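Local coordinates for SCARECROW-LIKE protein 7 (Oryza sativa Japonica Group, PDB 5HYZ) that probably acts as a GRAS-family transcription factor in plant development and abiotic stress resistance, binding DNA through its GRAS domain, at residues A2-A15 with S40-S52. Numbering follows the deposited sequence.
Sequences APILQSLLSCSRAA and SERLAFYFADALS
Leu8 and Ala44 meet where two near-parallel helices, 3-15 and 40-52, pack in the helical bundle of the GRAS domain. Both lie in the predicted leucine repeat I. Their axes come within 9.5 Å at a crossing angle of 20°, and the chain between them runs through helix 23-32.

The contact is apolar. Leu8 has CG anti to its backbone N (chi1 -162°), which carries CD2 to helix 40-52. There CD2 lies 3.6 Å from Phe47 CB and also touches Ala44 CA. The Leu8 and Phe47 side chains cross at about a right angle, and the Phe47 ring leads off to pack edge-to-face with Phe255 of helix 251-272. Ile4 stretches its CG1 branch over the small Ala44, with CD1 3.6 Å from Ala44 CB. Leu5 CD2 meets Leu43 CD2 at 3.8 Å, again with the side chains crosswise.

Polar side chains bond within their own helix or to residues outside the pair. Ser40 OG bonds to Asp38 OD1, while its CB rests against Leu5 CD1. Ser12 OG donates to Leu9 O at 2.7 Å, and that oxygen also accepts from Arg13 N.

Toward the C-terminal ends, Leu51 carries the contact. Its CD2 lies 3.9 Å from Cys11 CB, and its CD1 reaches Ala15 CB at 4.2 Å.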
ATOM      1  N   ALA A   2       6.406  30.935   7.570  1.00 49.07           N
ATOM      2  CA  ALA A   2       6.249  31.713   6.334  1.00 43.78           C
ATOM      3  C   ALA A   2       5.511  33.028   6.553  1.00 36.75           C
ATOM      4  O   ALA A   2       4.515  33.073   7.286  1.00 33.21           O
ATOM      5  CB  ALA A   2       5.522  30.889   5.289  1.00 40.23           C
ATOM      6  N   PRO A   3       6.006  34.109   5.926  1.00 33.64           N
ATOM      7  CA  PRO A   3       5.418  35.418   6.217  1.00 30.89           C
ATOM      8  C   PRO A   3       3.921  35.454   5.930  1.00 26.64           C
ATOM      9  O   PRO A   3       3.207  36.151   6.654  1.00 29.19           O
ATOM     10  CB  PRO A   3       6.167  36.370   5.274  1.00 33.62           C
ATOM     11  CG  PRO A   3       7.217  35.590   4.606  1.00 38.75           C
ATOM     12  CD  PRO A   3       7.288  34.222   5.210  1.00 38.37           C
ATOM     13  N   ILE A   4       3.453  34.750   4.896  1.00 31.49           N
ATOM     14  CA  ILE A   4       2.026  34.847   4.578  1.00 27.28           C
ATOM     15  C   ILE A   4       1.211  34.293   5.762  1.00 27.39           C
ATOM     16  O   ILE A   4       0.190  34.848   6.126  1.00 27.42           O
ATOM     17  CB  ILE A   4       1.665  34.145   3.241  1.00 27.40           C
ATOM     18  CG1 ILE A   4       0.223  34.477   2.849  1.00 30.02           C
ATOM     19  CG2 ILE A   4       1.933  32.659   3.268  1.00 27.90           C
ATOM     20  CD1 ILE A   4      -0.158  34.051   1.464  1.00 26.80           C
ATOM     21  N   LEU A   5       1.734  33.260   6.419  1.00 26.92           N
ATOM     22  CA  LEU A   5       1.031  32.659   7.553  1.00 27.97           C
ATOM     23  C   LEU A   5       1.147  33.511   8.808  1.00 22.76           C
ATOM     24  O   LEU A   5       0.209  33.641   9.570  1.00 23.88           O
ATOM     25  CB  LEU A   5       1.574  31.250   7.797  1.00 28.04           C
ATOM     26  CG  LEU A   5       1.384  30.316   6.591  1.00 25.40           C
ATOM     27  CD1 LEU A   5       1.884  28.906   6.922  1.00 26.97           C
ATOM     28  CD2 LEU A   5      -0.078  30.285   6.106  1.00 24.56           C
ATOM     29  N   GLN A   6       2.308  34.116   9.032  1.00 27.46           N
ATOM     30  CA  GLN A   6       2.400  35.030  10.180  1.00 27.43           C
ATOM     31  C   GLN A   6       1.456  36.226   9.989  1.00 26.23           C
ATOM     32  O   GLN A   6       0.818  36.699  10.929  1.00 25.35           O
ATOM     33  CB  GLN A   6       3.858  35.517  10.387  1.00 31.38           C
ATOM     34  CG  GLN A   6       4.797  34.466  11.040  1.00 35.47           C
ATOM     35  CD  GLN A   6       4.241  33.865  12.345  1.00 37.43           C
ATOM     36  OE1 GLN A   6       3.949  34.577  13.315  1.00 43.66           O
ATOM     37  NE2 GLN A   6       4.076  32.538  12.359  1.00 42.25           N
ATOM     38  N   SER A   7       1.360  36.713   8.764  1.00 29.51           N
ATOM     39  CA  SER A   7       0.404  37.807   8.500  1.00 30.38           C
ATOM     40  C   SER A   7      -1.019  37.363   8.742  1.00 24.67           C
ATOM     41  O   SER A   7      -1.801  38.089   9.323  1.00 27.40           O
ATOM     42  CB  SER A   7       0.560  38.328   7.075  1.00 30.34           C
ATOM     43  OG  SER A   7       1.914  38.705   6.869  1.00 35.87           O
ATOM     44  N   LEU A   8      -1.362  36.149   8.298  1.00 24.18           N
ATOM     45  CA  LEU A   8      -2.677  35.597   8.611  1.00 25.35           C
ATOM     46  C   LEU A   8      -2.985  35.525  10.108  1.00 23.21           C
ATOM     47  O   LEU A   8      -4.058  35.901  10.573  1.00 24.27           O
ATOM     48  CB  LEU A   8      -2.757  34.213   7.998  1.00 27.28           C
ATOM     49  CG  LEU A   8      -4.121  33.601   7.820  1.00 31.86           C
ATOM     50  CD1 LEU A   8      -5.128  34.548   7.218  1.00 30.39           C
ATOM     51  CD2 LEU A   8      -3.902  32.418   6.913  1.00 36.20           C
ATOM     52  N   LEU A   9      -2.023  35.016  10.872  1.00 22.18           N
ATOM     53  CA  LEU A   9      -2.189  34.961  12.314  1.00 22.70           C
ATOM     54  C   LEU A   9      -2.394  36.370  12.933  1.00 20.44           C
ATOM     55  O   LEU A   9      -3.291  36.571  13.769  1.00 22.21           O
ATOM     56  CB  LEU A   9      -0.971  34.250  12.946  1.00 23.11           C
ATOM     57  CG  LEU A   9      -0.891  32.723  12.680  1.00 22.84           C
ATOM     58  CD1 LEU A   9       0.526  32.231  12.969  1.00 25.47           C
ATOM     59  CD2 LEU A   9      -1.957  31.929  13.508  1.00 22.33           C
ATOM     60  N   SER A  10      -1.609  37.349  12.503  1.00 28.47           N
ATOM     61  CA  SER A  10      -1.882  38.699  13.047  1.00 27.97           C
ATOM     62  C   SER A  10      -3.240  39.186  12.639  1.00 25.09           C
ATOM     63  O   SER A  10      -3.898  39.876  13.411  1.00 27.90           O
ATOM     64  CB  SER A  10      -0.819  39.743  12.640  1.00 33.04           C
ATOM     65  OG  SER A  10      -0.329  39.472  11.361  1.00 48.17           O
ATOM     66  N   CYS A  11      -3.695  38.834  11.432  1.00 27.43           N
ATOM     67  CA  CYS A  11      -5.065  39.150  11.061  1.00 25.09           C
ATOM     68  C   CYS A  11      -6.067  38.577  12.046  1.00 23.10           C
ATOM     69  O   CYS A  11      -6.972  39.280  12.485  1.00 24.11           O
ATOM     70  CB  CYS A  11      -5.390  38.628   9.637  1.00 24.99           C
ATOM     71  SG  CYS A  11      -4.694  39.671   8.327  1.00 29.98           S
ATOM     72  N   SER A  12      -5.946  37.287  12.385  1.00 24.50           N
ATOM     73  CA  SER A  12      -6.943  36.711  13.297  1.00 21.86           C
ATOM     74  C   SER A  12      -6.932  37.432  14.649  1.00 21.03           C
ATOM     75  O   SER A  12      -7.983  37.641  15.265  1.00 25.55           O
ATOM     76  CB  SER A  12      -6.701  35.197  13.520  1.00 25.09           C
ATOM     77  OG  SER A  12      -5.459  34.949  14.160  1.00 23.14           O
ATOM     78  N   ARG A  13      -5.738  37.824  15.085  1.00 27.70           N
ATOM     79  CA  ARG A  13      -5.638  38.482  16.399  1.00 29.18           C
ATOM     80  C   ARG A  13      -6.309  39.852  16.354  1.00 27.23           C
ATOM     81  O   ARG A  13      -7.098  40.190  17.208  1.00 30.11           O
ATOM     82  CB  ARG A  13      -4.183  38.613  16.834  1.00 29.29           C
ATOM     83  CG  ARG A  13      -3.544  37.256  17.144  1.00 30.47           C
ATOM     84  CD  ARG A  13      -2.258  37.386  17.908  1.00 32.23           C
ATOM     85  NE  ARG A  13      -1.205  37.998  17.116  1.00 29.09           N
ATOM     86  CZ  ARG A  13      -0.409  37.347  16.291  1.00 29.45           C
ATOM     87  NH1 ARG A  13      -0.532  36.035  16.141  1.00 28.38           N
ATOM     88  NH2 ARG A  13       0.534  38.010  15.610  1.00 34.21           N
ATOM     89  N   ALA A  14      -5.988  40.614  15.323  1.00 26.75           N
ATOM     90  CA  ALA A  14      -6.637  41.924  15.102  1.00 29.64           C
ATOM     91  C   ALA A  14      -8.125  41.796  15.029  1.00 28.42           C
ATOM     92  O   ALA A  14      -8.864  42.603  15.597  1.00 30.83           O
ATOM     93  CB  ALA A  14      -6.086  42.571  13.828  1.00 28.84           C
ATOM     94  N   ALA A  15      -8.603  40.758  14.344  1.00 26.04           N
ATOM     95  CA  ALA A  15     -10.037  40.567  14.169  1.00 26.05           C
ATOM     96  C   ALA A  15     -10.739  40.403  15.505  1.00 31.01           C
ATOM     97  O   ALA A  15     -11.867  40.865  15.693  1.00 29.26           O
ATOM     98  CB  ALA A  15     -10.305  39.317  13.255  1.00 24.96           C
ATOM     99  N   SER A  40       1.755  26.775   1.625  1.00 25.44           N
ATOM    100  CA  SER A  40       1.426  27.888   2.501  1.00 27.66           C
ATOM    101  C   SER A  40       0.457  28.874   1.799  1.00 27.43           C
ATOM    102  O   SER A  40      -0.428  29.441   2.448  1.00 24.35           O
ATOM    103  CB  SER A  40       2.696  28.589   2.970  1.00 28.35           C
ATOM    104  OG  SER A  40       3.310  29.223   1.872  1.00 37.00           O
ATOM    105  N   GLU A  41       0.620  29.047   0.480  1.00 32.01           N
ATOM    106  CA  GLU A  41      -0.299  29.880  -0.320  1.00 27.06           C
ATOM    107  C   GLU A  41      -1.703  29.303  -0.397  1.00 27.51           C
ATOM    108  O   GLU A  41      -2.692  30.042  -0.304  1.00 24.37           O
ATOM    109  CB  GLU A  41       0.248  30.095  -1.750  1.00 27.65           C
ATOM    110  CG  GLU A  41       1.562  30.906  -1.740  1.00 29.54           C
ATOM    111  CD  GLU A  41       2.283  30.903  -3.089  1.00 33.27           C
ATOM    112  OE1 GLU A  41       2.180  29.910  -3.839  1.00 30.73           O
ATOM    113  OE2 GLU A  41       2.940  31.910  -3.393  1.00 37.49           O
ATOM    114  N   ARG A  42      -1.812  27.986  -0.575  1.00 22.86           N
ATOM    115  CA  ARG A  42      -3.118  27.352  -0.617  1.00 23.38           C
ATOM    116  C   ARG A  42      -3.808  27.419   0.744  1.00 19.30           C
ATOM    117  O   ARG A  42      -5.004  27.709   0.865  1.00 21.05           O
ATOM    118  CB  ARG A  42      -2.964  25.901  -1.099  1.00 22.30           C
ATOM    119  CG  ARG A  42      -2.430  25.907  -2.523  1.00 27.02           C
ATOM    120  CD  ARG A  42      -1.637  24.738  -3.003  1.00 35.70           C
ATOM    121  NE  ARG A  42      -2.472  23.764  -3.633  1.00 37.78           N
ATOM    122  CZ  ARG A  42      -2.365  23.281  -4.870  1.00 27.79           C
ATOM    123  NH1 ARG A  42      -1.455  23.671  -5.750  1.00 34.89           N
ATOM    124  NH2 ARG A  42      -3.267  22.396  -5.228  1.00 26.80           N
ATOM    125  N   LEU A  43      -3.019  27.129   1.776  1.00 24.14           N
ATOM    126  CA  LEU A  43      -3.511  27.187   3.146  1.00 22.63           C
ATOM    127  C   LEU A  43      -4.076  28.585   3.479  1.00 21.51           C
ATOM    128  O   LEU A  43      -5.188  28.732   3.989  1.00 22.61           O
ATOM    129  CB  LEU A  43      -2.366  26.785   4.107  1.00 23.80           C
ATOM    130  CG  LEU A  43      -2.739  26.740   5.589  1.00 26.06           C
ATOM    131  CD1 LEU A  43      -3.515  25.474   5.886  1.00 22.48           C
ATOM    132  CD2 LEU A  43      -1.491  26.770   6.427  1.00 23.43           C
ATOM    133  N   ALA A  44      -3.301  29.614   3.187  1.00 24.21           N
ATOM    134  CA  ALA A  44      -3.780  30.976   3.408  1.00 23.47           C
ATOM    135  C   ALA A  44      -5.028  31.282   2.586  1.00 24.39           C
ATOM    136  O   ALA A  44      -5.915  31.992   3.045  1.00 25.16           O
ATOM    137  CB  ALA A  44      -2.674  31.984   3.073  1.00 26.96           C
ATOM    138  N   PHE A  45      -5.108  30.734   1.380  1.00 24.40           N
ATOM    139  CA  PHE A  45      -6.326  30.936   0.602  1.00 20.73           C
ATOM    140  C   PHE A  45      -7.585  30.483   1.346  1.00 24.98           C
ATOM    141  O   PHE A  45      -8.561  31.252   1.483  1.00 22.61           O
ATOM    142  CB  PHE A  45      -6.198  30.220  -0.761  1.00 22.78           C
ATOM    143  CG  PHE A  45      -7.459  30.272  -1.593  1.00 24.03           C
ATOM    144  CD1 PHE A  45      -7.662  31.314  -2.491  1.00 28.99           C
ATOM    145  CD2 PHE A  45      -8.430  29.300  -1.471  1.00 26.28           C
ATOM    146  CE1 PHE A  45      -8.830  31.384  -3.252  1.00 31.96           C
ATOM    147  CE2 PHE A  45      -9.621  29.347  -2.235  1.00 33.58           C
ATOM    148  CZ  PHE A  45      -9.813  30.406  -3.137  1.00 36.44           C
ATOM    149  N   TYR A  46      -7.573  29.239   1.856  1.00 21.48           N
ATOM    150  CA  TYR A  46      -8.794  28.754   2.496  1.00 17.93           C
ATOM    151  C   TYR A  46      -9.030  29.426   3.845  1.00 20.41           C
ATOM    152  O   TYR A  46     -10.173  29.704   4.218  1.00 21.95           O
ATOM    153  CB  TYR A  46      -8.741  27.233   2.653  1.00 20.38           C
ATOM    154  CG  TYR A  46      -8.720  26.601   1.280  1.00 23.68           C
ATOM    155  CD1 TYR A  46      -9.888  26.564   0.503  1.00 25.81           C
ATOM    156  CD2 TYR A  46      -7.547  26.076   0.744  1.00 22.98           C
ATOM    157  CE1 TYR A  46      -9.884  26.004  -0.768  1.00 25.37           C
ATOM    158  CE2 TYR A  46      -7.540  25.526  -0.521  1.00 23.20           C
ATOM    159  CZ  TYR A  46      -8.709  25.514  -1.271  1.00 24.36           C
ATOM    160  OH  TYR A  46      -8.674  24.970  -2.533  1.00 26.62           O
ATOM    161  N   PHE A  47      -7.949  29.688   4.587  1.00 18.96           N
ATOM    162  CA  PHE A  47      -8.141  30.388   5.873  1.00 18.97           C
ATOM    163  C   PHE A  47      -8.585  31.837   5.726  1.00 19.84           C
ATOM    164  O   PHE A  47      -9.380  32.316   6.500  1.00 20.64           O
ATOM    165  CB  PHE A  47      -6.855  30.321   6.698  1.00 23.88           C
ATOM    166  CG  PHE A  47      -6.794  29.109   7.568  1.00 22.06           C
ATOM    167  CD1 PHE A  47      -6.467  27.860   7.028  1.00 20.12           C
ATOM    168  CD2 PHE A  47      -7.079  29.202   8.914  1.00 20.14           C
ATOM    169  CE1 PHE A  47      -6.402  26.722   7.852  1.00 17.39           C
ATOM    170  CE2 PHE A  47      -7.069  28.063   9.733  1.00 21.25           C
ATOM    171  CZ  PHE A  47      -6.710  26.819   9.189  1.00 19.90           C
ATOM    172  N   ALA A  48      -8.063  32.537   4.745  1.00 21.36           N
ATOM    173  CA  ALA A  48      -8.447  33.932   4.540  1.00 24.04           C
ATOM    174  C   ALA A  48      -9.864  34.013   4.080  1.00 24.52           C
ATOM    175  O   ALA A  48     -10.590  34.930   4.429  1.00 24.27           O
ATOM    176  CB  ALA A  48      -7.512  34.590   3.522  1.00 26.74           C
ATOM    177  N   ASP A  49     -10.287  33.028   3.293  1.00 23.92           N
ATOM    178  CA  ASP A  49     -11.695  32.951   2.912  1.00 25.11           C
ATOM    179  C   ASP A  49     -12.608  32.765   4.118  1.00 27.83           C
ATOM    180  O   ASP A  49     -13.666  33.419   4.256  1.00 23.67           O
ATOM    181  CB  ASP A  49     -11.882  31.813   1.910  1.00 27.30           C
ATOM    182  CG  ASP A  49     -13.257  31.822   1.256  1.00 38.75           C
ATOM    183  OD1 ASP A  49     -13.407  32.506   0.225  1.00 44.43           O
ATOM    184  OD2 ASP A  49     -14.183  31.165   1.777  1.00 40.90           O
ATOM    185  N   ALA A  50     -12.217  31.841   4.999  1.00 21.79           N
ATOM    186  CA  ALA A  50     -13.041  31.602   6.167  1.00 21.18           C
ATOM    187  C   ALA A  50     -13.071  32.851   7.053  1.00 18.73           C
ATOM    188  O   ALA A  50     -14.126  33.168   7.625  1.00 23.14           O
ATOM    189  CB  ALA A  50     -12.502  30.376   6.979  1.00 23.16           C
ATOM    190  N   LEU A  51     -11.915  33.494   7.219  1.00 21.07           N
ATOM    191  CA  LEU A  51     -11.873  34.692   8.068  1.00 22.97           C
ATOM    192  C   LEU A  51     -12.797  35.790   7.473  1.00 23.93           C
ATOM    193  O   LEU A  51     -13.572  36.457   8.194  1.00 20.96           O
ATOM    194  CB  LEU A  51     -10.466  35.176   8.205  1.00 20.35           C
ATOM    195  CG  LEU A  51     -10.269  36.401   9.086  1.00 22.65           C
ATOM    196  CD1 LEU A  51     -10.955  36.214  10.463  1.00 25.41           C
ATOM    197  CD2 LEU A  51      -8.818  36.725   9.233  1.00 22.21           C
ATOM    198  N   SER A  52     -12.737  35.952   6.150  1.00 23.54           N
ATOM    199  CA  SER A  52     -13.674  36.897   5.503  1.00 24.20           C
ATOM    200  C   SER A  52     -15.103  36.584   5.793  1.00 21.97           C
ATOM    201  O   SER A  52     -15.859  37.465   6.145  1.00 24.53           O
ATOM    202  CB  SER A  52     -13.529  36.908   3.977  1.00 30.08           C
ATOM    203  OG  SER A  52     -12.232  37.250   3.602  1.00 37.14           O
TER